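PDB 5OLT: cellulose biosynthesis protein BcsG from Salmonella typhimurium LT2, which is required for cellulose biosynthesis, this chain being its extramembrane domain, a zinc-binding metalloenzyme of the alkaline phosphatase family. Local coordinates for residues C67-S72 and N291-V296; K93-G98 and V262-H267; I107-A112 and S316-I321. All blocks are in the same frame, centred on the assembly; numbering follows the deposited sequence. Where two conformers were deposited one is given.

Every touching residue of contacts 2 and 3 is buried, whereas contact 1 reaches toward the surface at W71 and N291. Contacts 1 and 2 share the mixed sheet: 291-296 lies between the strands of 93-98 and 262-267, their centres are about 5 Å apart, and both end at the same zinc ion, through C67 in contact 1 and E266 with H267 in contact 2. Contact 3 joins two helix segments, yet meets contact 2 where Y318 OH hydrogen-bonds to S97 O. Chemistry follows place: contact 1 combines a backbone bond, waters and a proline on an indole; contact 2 is sparse packing beside the metal; contact 3 is an aromatic ring against a helix.

Contact 1. Residues C67-S72 and N291-V296; sequences CSLSWS and NVPAGV. With ZN (zinc ion), chain B.
With chi1 at -78°, the indole of W71 swings out from the start of its helix, CG anti to the carbonyl carbon, and lies under P293; L69, its CG anti to its backbone N (chi1 177°), meets the same proline with CG 4.0 Å from P293 CG. P293 CB sits over one face of the indole, 3.5 Å from the centroid of the six-membered ring and 15° off its normal, a CH-pi contact. The N291 amide group lies at the ring's edge, tilted from its plane. A water there sits between W71 NE1 and V292 O; its bond from NE1 is weak, as is a second from NE1 to F92 O. The backbones are pinned by W71 N to N291 O at 3.0 Å. A second water donates to N291 O and accepts from S72 N. L69 O, 3.5 Å from V292 CG1, is buried without a polar partner. S70 is the N-cap of helix 71-76, its side chain capping a backbone N and its own N bonding to D73 OD2, a capping box. Zinc is bound by C67 SG at 2.3 Å, with S102, E266, H267 and water: a metal centre at the strand ends of the sheet, as in the alkaline phosphatase family.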
loop_
_atom_site.group_PDB
_atom_site.type_symbol
_atom_site.label_atom_id
_atom_site.label_comp_id
_atom_site.label_asym_id
_atom_site.label_seq_id
_atom_site.Cartn_x
_atom_site.Cartn_y
_atom_site.Cartn_z
ATOM N N CYS A 67 -1.983 -6.074 -7.334
ATOM C CA CYS A 67 -0.745 -6.604 -7.919
ATOM C C CYS A 67 -0.406 -5.858 -9.217
ATOM O O CYS A 67 -1.300 -5.572 -10.012
ATOM C CB CYS A 67 -0.935 -8.116 -8.177
ATOM S SG CYS A 67 0.514 -8.986 -8.870
ATOM N N SER A 68 0.892 -5.591 -9.437
ATOM C CA SER A 68 1.379 -5.224 -10.778
ATOM C C SER A 68 0.829 -3.887 -11.300
ATOM O O SER A 68 0.363 -3.809 -12.445
ATOM C CB SER A 68 1.137 -6.363 -11.790
ATOM O OG SER A 68 1.822 -7.537 -11.368
ATOM N N LEU A 69 0.961 -2.837 -10.480
ATOM C CA LEU A 69 0.496 -1.495 -10.820
ATOM C C LEU A 69 1.461 -0.488 -10.203
ATOM O O LEU A 69 1.426 -0.264 -8.986
ATOM C CB LEU A 69 -0.939 -1.291 -10.292
ATOM C CG LEU A 69 -1.490 0.132 -10.541
ATOM C CD1 LEU A 69 -1.557 0.425 -12.021
ATOM C CD2 LEU A 69 -2.886 0.210 -9.906
ATOM N N SER A 70 2.266 0.155 -11.045
ATOM C CA SER A 70 3.109 1.301 -10.619
ATOM C C SER A 70 2.761 2.544 -11.424
ATOM O O SER A 70 2.069 2.465 -12.449
ATOM C CB SER A 70 4.589 0.972 -10.824
ATOM O OG SER A 70 4.857 0.886 -12.228
ATOM N N TRP A 71 3.265 3.694 -10.986
ATOM C CA TRP A 71 3.083 4.892 -11.804
ATOM C C TRP A 71 3.668 4.730 -13.187
ATOM O O TRP A 71 3.062 5.214 -14.151
ATOM C CB TRP A 71 3.673 6.132 -11.147
ATOM C CG TRP A 71 2.823 6.709 -10.040
ATOM C CD1 TRP A 71 3.199 6.891 -8.715
ATOM C CD2 TRP A 71 1.501 7.284 -10.142
ATOM N NE1 TRP A 71 2.200 7.509 -7.998
ATOM C CE2 TRP A 71 1.133 7.749 -8.835
ATOM C CE3 TRP A 71 0.578 7.421 -11.194
ATOM C CZ2 TRP A 71 -0.114 8.368 -8.574
ATOM C CZ3 TRP A 71 -0.677 7.982 -10.921
ATOM C CH2 TRP A 71 -1.008 8.454 -9.622
ATOM N N SER A 72 4.840 4.074 -13.313
ATOM C CA SER A 72 5.428 3.831 -14.607
ATOM C C SER A 72 4.473 3.025 -15.511
ATOM O O SER A 72 4.367 3.285 -16.712
ATOM C CB SER A 72 6.731 3.080 -14.422
ATOM O OG SER A 72 7.327 2.843 -15.662
ATOM N N ASN A 291 7.641 2.586 -7.316
ATOM C CA ASN A 291 6.916 3.853 -7.056
ATOM C C ASN A 291 5.462 3.669 -7.536
ATOM O O ASN A 291 5.208 3.644 -8.743
ATOM C CB ASN A 291 7.595 4.981 -7.800
ATOM C CG ASN A 291 6.867 6.279 -7.611
ATOM O OD1 ASN A 291 6.221 6.476 -6.583
ATOM N ND2 ASN A 291 6.921 7.156 -8.631
ATOM N N VAL A 292 4.537 3.473 -6.583
ATOM C CA VAL A 292 3.183 3.022 -6.894
ATOM C C VAL A 292 2.130 4.051 -6.513
ATOM O O VAL A 292 2.322 4.810 -5.558
ATOM C CB VAL A 292 2.886 1.665 -6.207
ATOM C CG1 VAL A 292 3.859 0.572 -6.671
ATOM C CG2 VAL A 292 2.894 1.755 -4.667
ATOM N N PRO A 293 0.990 4.056 -7.243
ATOM C CA PRO A 293 -0.081 5.024 -6.929
ATOM C C PRO A 293 -0.948 4.606 -5.769
ATOM O O PRO A 293 -1.888 3.825 -5.928
ATOM C CB PRO A 293 -0.904 5.050 -8.231
ATOM C CG PRO A 293 -0.721 3.680 -8.841
ATOM C CD PRO A 293 0.756 3.353 -8.536
ATOM N N ALA A 294 -0.668 5.149 -4.601
ATOM C CA ALA A 294 -1.480 4.881 -3.439
ATOM C C ALA A 294 -2.418 6.056 -3.198
ATOM O O ALA A 294 -2.040 7.230 -3.351
ATOM C CB ALA A 294 -0.574 4.666 -2.238
ATOM N N GLY A 295 -3.659 5.746 -2.834
ATOM C CA GLY A 295 -4.669 6.789 -2.631
ATOM C C GLY A 295 -5.592 6.442 -1.499
ATOM O O GLY A 295 -5.780 5.266 -1.140
ATOM N N VAL A 296 -6.233 7.472 -0.953
ATOM C CA VAL A 296 -7.200 7.292 0.125
ATOM C C VAL A 296 -8.430 8.093 -0.241
ATOM O O VAL A 296 -8.313 9.217 -0.733
ATOM C CB VAL A 296 -6.630 7.795 1.473
ATOM C CG1 VAL A 296 -7.618 7.562 2.620
ATOM C CG2 VAL A 296 -5.296 7.101 1.795
HETATM ZN ZN ZN B . 2.055 -8.983 -7.189
HETATM O O HOH W 1 3.664 7.095 -5.580
HETATM O O HOH W 2 6.628 3.829 -11.059
HETATM O O HOH W 3 3.173 -10.651 -8.677
#

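Contact 2. Residues K93-G98 and V262-H267; sequences KHFNSG and VVVPEH. With ZN (zinc ion), chain B.
The F95 ring meets V264 obliquely: CG2 of the valine approaches the rim atom CE1 at 3.7 Å and lies 3.9 Å from CZ, while the Y318 ring packs edge-to-face with it. The other flat groups, the E266 carboxylate and the H267 imidazole, turn to the zinc ion, which OE1 of E266 binds at 1.9 Å and NE2 of H267 at 2.1 Å. These two donor atoms are close because they share the metal, with no hydrogen bond between them. E266 OE2 is held by N215 ND2, a second-shell bond that probably steadies the carboxylate while OE1 binds the metal. S97 faces the backbone here, its CB 3.1 Å from E266 O. With chi1 at 69°, S97 OG stands between its own N and carbonyl carbon; it lies 3.3 Å from E266 O and hydrogen-bonds to T99 O. No direct hydrogen bond joins 93-98 to 262-267, and the apolar touch is light. Strand 291-299 runs between strands 90-96 and 259-265 in the mixed sheet, its V292 packing on both F95 and P265. Y318 of helix 318-328 packs on both F95 and V264, and I321 on F95 and V262, while strand 60-66 flanks V264 through V63.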
loop_
_atom_site.group_PDB
_atom_site.type_symbol
_atom_site.label_atom_id
_atom_site.label_comp_id
_atom_site.label_asym_id
_atom_site.label_seq_id
_atom_site.Cartn_x
_atom_site.Cartn_y
_atom_site.Cartn_z
ATOM N N LYS A 93 2.312 10.560 -4.523
ATOM C CA LYS A 93 3.101 10.640 -5.744
ATOM C C LYS A 93 4.475 9.985 -5.648
ATOM O O LYS A 93 5.075 9.685 -6.641
ATOM C CB LYS A 93 3.220 12.103 -6.206
ATOM C CG LYS A 93 1.892 12.782 -6.550
ATOM C CD LYS A 93 1.153 12.007 -7.634
ATOM C CE LYS A 93 -0.152 12.682 -8.051
ATOM N NZ LYS A 93 0.113 13.957 -8.764
ATOM N N HIS A 94 4.940 9.750 -4.422
ATOM C CA HIS A 94 6.234 9.112 -4.193
ATOM C C HIS A 94 6.084 8.089 -3.081
ATOM O O HIS A 94 6.836 8.113 -2.090
ATOM C CB HIS A 94 7.335 10.167 -3.917
ATOM C CG HIS A 94 7.619 10.999 -5.117
ATOM N ND1 HIS A 94 8.314 10.498 -6.201
ATOM C CD2 HIS A 94 7.247 12.252 -5.448
ATOM C CE1 HIS A 94 8.386 11.427 -7.136
ATOM N NE2 HIS A 94 7.722 12.489 -6.716
ATOM N N PHE A 95 5.143 7.158 -3.271
ATOM C CA PHE A 95 4.925 6.047 -2.343
ATOM C C PHE A 95 5.744 4.862 -2.826
ATOM O O PHE A 95 5.593 4.430 -3.964
ATOM C CB PHE A 95 3.433 5.668 -2.337
ATOM C CG PHE A 95 3.076 4.707 -1.256
ATOM C CD1 PHE A 95 3.338 3.311 -1.396
ATOM C CD2 PHE A 95 2.515 5.170 -0.071
ATOM C CE1 PHE A 95 2.999 2.431 -0.379
ATOM C CE2 PHE A 95 2.143 4.280 0.913
ATOM C CZ PHE A 95 2.397 2.921 0.780
ATOM N N ASN A 96 6.613 4.355 -1.945
ATOM C CA ASN A 96 7.481 3.236 -2.313
ATOM C C ASN A 96 6.947 1.941 -1.749
ATOM O O ASN A 96 6.695 1.818 -0.561
ATOM C CB ASN A 96 8.880 3.493 -1.759
ATOM C CG ASN A 96 9.877 2.490 -2.276
ATOM O OD1 ASN A 96 10.102 2.432 -3.495
ATOM N ND2 ASN A 96 10.469 1.691 -1.378
ATOM N N SER A 97 6.807 0.935 -2.619
ATOM C CA SER A 97 6.224 -0.338 -2.172
ATOM C C SER A 97 7.215 -1.241 -1.414
ATOM O O SER A 97 6.789 -2.207 -0.784
ATOM C CB SER A 97 5.654 -1.131 -3.356
ATOM O OG SER A 97 6.707 -1.589 -4.170
ATOM N N GLY A 98 8.501 -0.917 -1.464
ATOM C CA GLY A 98 9.495 -1.633 -0.657
ATOM C C GLY A 98 9.980 -2.958 -1.215
ATOM O O GLY A 98 10.850 -3.559 -0.585
ATOM N N VAL A 262 -8.534 2.621 1.096
ATOM C CA VAL A 262 -7.112 2.821 0.821
ATOM C C VAL A 262 -6.757 1.941 -0.363
ATOM O O VAL A 262 -6.975 0.725 -0.298
ATOM C CB VAL A 262 -6.232 2.430 2.017
ATOM C CG1 VAL A 262 -4.754 2.628 1.648
ATOM C CG2 VAL A 262 -6.636 3.255 3.232
ATOM N N VAL A 263 -6.249 2.542 -1.435
ATOM C CA VAL A 263 -5.779 1.782 -2.577
ATOM C C VAL A 263 -4.261 1.800 -2.498
ATOM O O VAL A 263 -3.666 2.890 -2.492
ATOM C CB VAL A 263 -6.246 2.428 -3.897
ATOM C CG1 VAL A 263 -5.558 1.744 -5.093
ATOM C CG2 VAL A 263 -7.746 2.302 -3.982
ATOM N N VAL A 264 -3.610 0.634 -2.457
ATOM C CA VAL A 264 -2.139 0.601 -2.356
ATOM C C VAL A 264 -1.632 -0.603 -3.129
ATOM O O VAL A 264 -1.877 -1.767 -2.753
ATOM C CB VAL A 264 -1.675 0.594 -0.889
ATOM C CG1 VAL A 264 -2.453 -0.436 -0.084
ATOM C CG2 VAL A 264 -0.154 0.456 -0.722
ATOM N N PRO A 265 -1.016 -0.338 -4.263
ATOM C CA PRO A 265 -0.478 -1.462 -5.061
ATOM C C PRO A 265 0.675 -2.154 -4.355
ATOM O O PRO A 265 1.369 -1.565 -3.527
ATOM C CB PRO A 265 0.016 -0.802 -6.339
ATOM C CG PRO A 265 -0.763 0.488 -6.397
ATOM C CD PRO A 265 -0.886 0.947 -4.974
ATOM N N GLU A 266 0.840 -3.428 -4.698
ATOM C CA GLU A 266 1.952 -4.219 -4.140
ATOM C C GLU A 266 3.297 -3.807 -4.712
ATOM O O GLU A 266 4.312 -3.822 -4.002
ATOM C CB GLU A 266 1.800 -5.675 -4.578
ATOM C CG GLU A 266 0.566 -6.451 -4.136
ATOM C CD GLU A 266 0.528 -7.784 -4.855
ATOM O OE1 GLU A 266 1.494 -8.057 -5.610
ATOM O OE2 GLU A 266 -0.443 -8.535 -4.688
ATOM N N HIS A 267 3.322 -3.548 -6.028
ATOM C CA HIS A 267 4.560 -3.357 -6.829
ATOM C C HIS A 267 4.083 -3.242 -8.259
ATOM O O HIS A 267 2.940 -3.654 -8.580
ATOM C CB HIS A 267 5.513 -4.615 -6.734
ATOM C CG HIS A 267 4.865 -5.883 -7.221
ATOM N ND1 HIS A 267 4.737 -6.181 -8.565
ATOM C CD2 HIS A 267 4.225 -6.870 -6.547
ATOM C CE1 HIS A 267 4.017 -7.291 -8.699
ATOM N NE2 HIS A 267 3.712 -7.743 -7.490
HETATM ZN ZN ZN B . 2.055 -8.983 -7.189
HETATM O O HOH W 3 3.173 -10.651 -8.677
#

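Contact 3. Residues I107-A112 and S316-I321; sequences IRLLRA and SSYLAI
Y318 lays one face of its ring against the backbone of helix 102-110. L109 N is 4.0 Å above the plane, over the ring centre, and R108 C lies over the same face nearer the rim. Side chains of these two helix residues reach different parts of the ring: R108 CB comes to CE2 of Y318 at 3.6 Å, whereas L109 CD1 meets the CD1 corner of Y318 at 3.8 Å. The leucine crosses the tyrosine side chain at about a right angle, its CG anti to its own N (chi1 176°). Beyond CB, R108 runs on extended and away from the ring, to a hydrogen bond between NH1 and P117 O. Y318 CG stands anti to its carbonyl carbon (chi1 -56°), which carries the phenol along the R108-L109 turn to the far end, where a bond from OH to S97 O ties it down; the packed face would restrict turning of the ring. Near the root of the ring A112 closes in, with its CB 3.8 Å from Y318 CB and 3.6 Å from Y318 O. The A112 carbonyl reaches L319, the residue after Y318: its O receives a CA-H...O contact from L319 CA at 3.4 Å, with 158° at the hydrogen, and L319 CD1 is also close to it. On the sheet side, L109 touches V264, V63 and N65. The first turn of helix 318-328 is thereby packed on the C-terminal end of helix 102-110 and the residues that follow it, two helices over the central sheet of an alpha/beta fold of the alkaline phosphatase family.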
loop_
_atom_site.group_PDB
_atom_site.type_symbol
_atom_site.label_atom_id
_atom_site.label_comp_id
_atom_site.label_asym_id
_atom_site.label_seq_id
_atom_site.Cartn_x
_atom_site.Cartn_y
_atom_site.Cartn_z
ATOM N N ILE A 107 2.941 -8.718 3.058
ATOM C CA ILE A 107 3.394 -8.751 4.436
ATOM C C ILE A 107 3.795 -7.343 4.907
ATOM O O ILE A 107 3.452 -6.946 6.022
ATOM C CB ILE A 107 4.596 -9.716 4.599
ATOM C CG1 ILE A 107 4.199 -11.150 4.186
ATOM C CG2 ILE A 107 5.040 -9.755 6.065
ATOM C CD1 ILE A 107 5.423 -12.031 3.982
ATOM N N ARG A 108 4.496 -6.575 4.061
ATOM C CA ARG A 108 4.889 -5.221 4.438
ATOM C C ARG A 108 3.640 -4.365 4.735
ATOM O O ARG A 108 3.618 -3.613 5.696
ATOM C CB ARG A 108 5.744 -4.595 3.355
ATOM C CG ARG A 108 7.143 -5.204 3.286
ATOM C CD ARG A 108 8.019 -4.546 2.220
ATOM N NE ARG A 108 9.376 -5.132 2.240
ATOM C CZ ARG A 108 10.298 -4.866 3.171
ATOM N NH1 ARG A 108 10.086 -3.965 4.134
ATOM N NH2 ARG A 108 11.471 -5.530 3.144
ATOM N N LEU A 109 2.626 -4.465 3.890
ATOM C CA LEU A 109 1.398 -3.709 4.115
ATOM C C LEU A 109 0.682 -4.159 5.393
ATOM O O LEU A 109 0.213 -3.316 6.175
ATOM C CB LEU A 109 0.467 -3.907 2.904
ATOM C CG LEU A 109 -0.937 -3.267 2.964
ATOM C CD1 LEU A 109 -0.932 -1.794 3.322
ATOM C CD2 LEU A 109 -1.573 -3.447 1.607
ATOM N N LEU A 110 0.623 -5.475 5.630
ATOM C CA LEU A 110 -0.015 -5.981 6.846
ATOM C C LEU A 110 0.760 -5.582 8.110
ATOM O O LEU A 110 0.161 -5.433 9.185
ATOM C CB LEU A 110 -0.282 -7.505 6.766
ATOM C CG LEU A 110 -1.299 -7.822 5.658
ATOM C CD1 LEU A 110 -1.248 -9.290 5.323
ATOM C CD2 LEU A 110 -2.708 -7.419 6.056
ATOM N N ARG A 111 2.052 -5.274 7.949
ATOM C CA ARG A 111 2.878 -4.810 9.063
ATOM C C ARG A 111 3.083 -3.284 9.008
ATOM O O ARG A 111 4.081 -2.751 9.492
ATOM C CB ARG A 111 4.205 -5.561 9.101
ATOM C CG ARG A 111 4.052 -7.045 9.372
ATOM C CD ARG A 111 5.413 -7.710 9.493
ATOM N NE ARG A 111 5.234 -9.149 9.626
ATOM C CZ ARG A 111 6.231 -9.981 9.899
ATOM N NH1 ARG A 111 7.459 -9.485 10.106
ATOM N NH2 ARG A 111 5.951 -11.283 10.025
ATOM N N ALA A 112 2.079 -2.547 8.467
ATOM C CA ALA A 112 2.242 -1.111 8.231
ATOM C C ALA A 112 2.444 -0.252 9.499
ATOM O O ALA A 112 2.851 0.903 9.360
ATOM C CB ALA A 112 1.029 -0.555 7.482
ATOM N N SER A 316 7.195 8.390 0.824
ATOM C CA SER A 316 6.284 7.768 1.770
ATOM C C SER A 316 6.275 6.266 1.568
ATOM O O SER A 316 6.716 5.747 0.522
ATOM C CB SER A 316 4.863 8.275 1.495
ATOM O OG SER A 316 4.787 9.695 1.646
ATOM N N SER A 317 5.739 5.575 2.549
ATOM C CA SER A 317 5.477 4.148 2.382
ATOM C C SER A 317 4.379 3.738 3.361
ATOM O O SER A 317 3.572 4.605 3.800
ATOM C CB SER A 317 6.790 3.330 2.581
ATOM O OG SER A 317 6.593 1.994 2.127
ATOM N N TYR A 318 4.333 2.444 3.722
ATOM C CA TYR A 318 3.201 1.903 4.487
ATOM C C TYR A 318 2.947 2.607 5.809
ATOM O O TYR A 318 1.782 2.697 6.246
ATOM C CB TYR A 318 3.385 0.413 4.724
ATOM C CG TYR A 318 3.576 -0.327 3.422
ATOM C CD1 TYR A 318 2.506 -0.499 2.535
ATOM C CD2 TYR A 318 4.840 -0.793 3.039
ATOM C CE1 TYR A 318 2.679 -1.147 1.309
ATOM C CE2 TYR A 318 5.037 -1.435 1.821
ATOM C CZ TYR A 318 3.952 -1.637 0.966
ATOM O OH TYR A 318 4.133 -2.251 -0.262
ATOM N N LEU A 319 4.002 3.089 6.467
ATOM C CA LEU A 319 3.807 3.728 7.765
ATOM C C LEU A 319 2.851 4.923 7.647
ATOM O O LEU A 319 2.062 5.175 8.579
ATOM C CB LEU A 319 5.147 4.152 8.390
ATOM C CG LEU A 319 5.115 4.549 9.867
ATOM C CD1 LEU A 319 4.735 3.360 10.755
ATOM C CD2 LEU A 319 6.467 5.124 10.261
ATOM N N ALA A 320 2.902 5.645 6.517
ATOM C CA ALA A 320 1.984 6.784 6.315
ATOM C C ALA A 320 0.523 6.338 6.195
ATOM O O ALA A 320 -0.381 7.100 6.611
ATOM C CB ALA A 320 2.388 7.594 5.094
ATOM N N ILE A 321 0.282 5.145 5.640
ATOM C CA ILE A 321 -1.083 4.598 5.590
ATOM C C ILE A 321 -1.560 4.292 7.007
ATOM O O ILE A 321 -2.650 4.703 7.420
ATOM C CB ILE A 321 -1.170 3.338 4.700
ATOM C CG1 ILE A 321 -0.688 3.638 3.264
ATOM C CG2 ILE A 321 -2.563 2.695 4.775
ATOM C CD1 ILE A 321 -1.465 4.705 2.516
#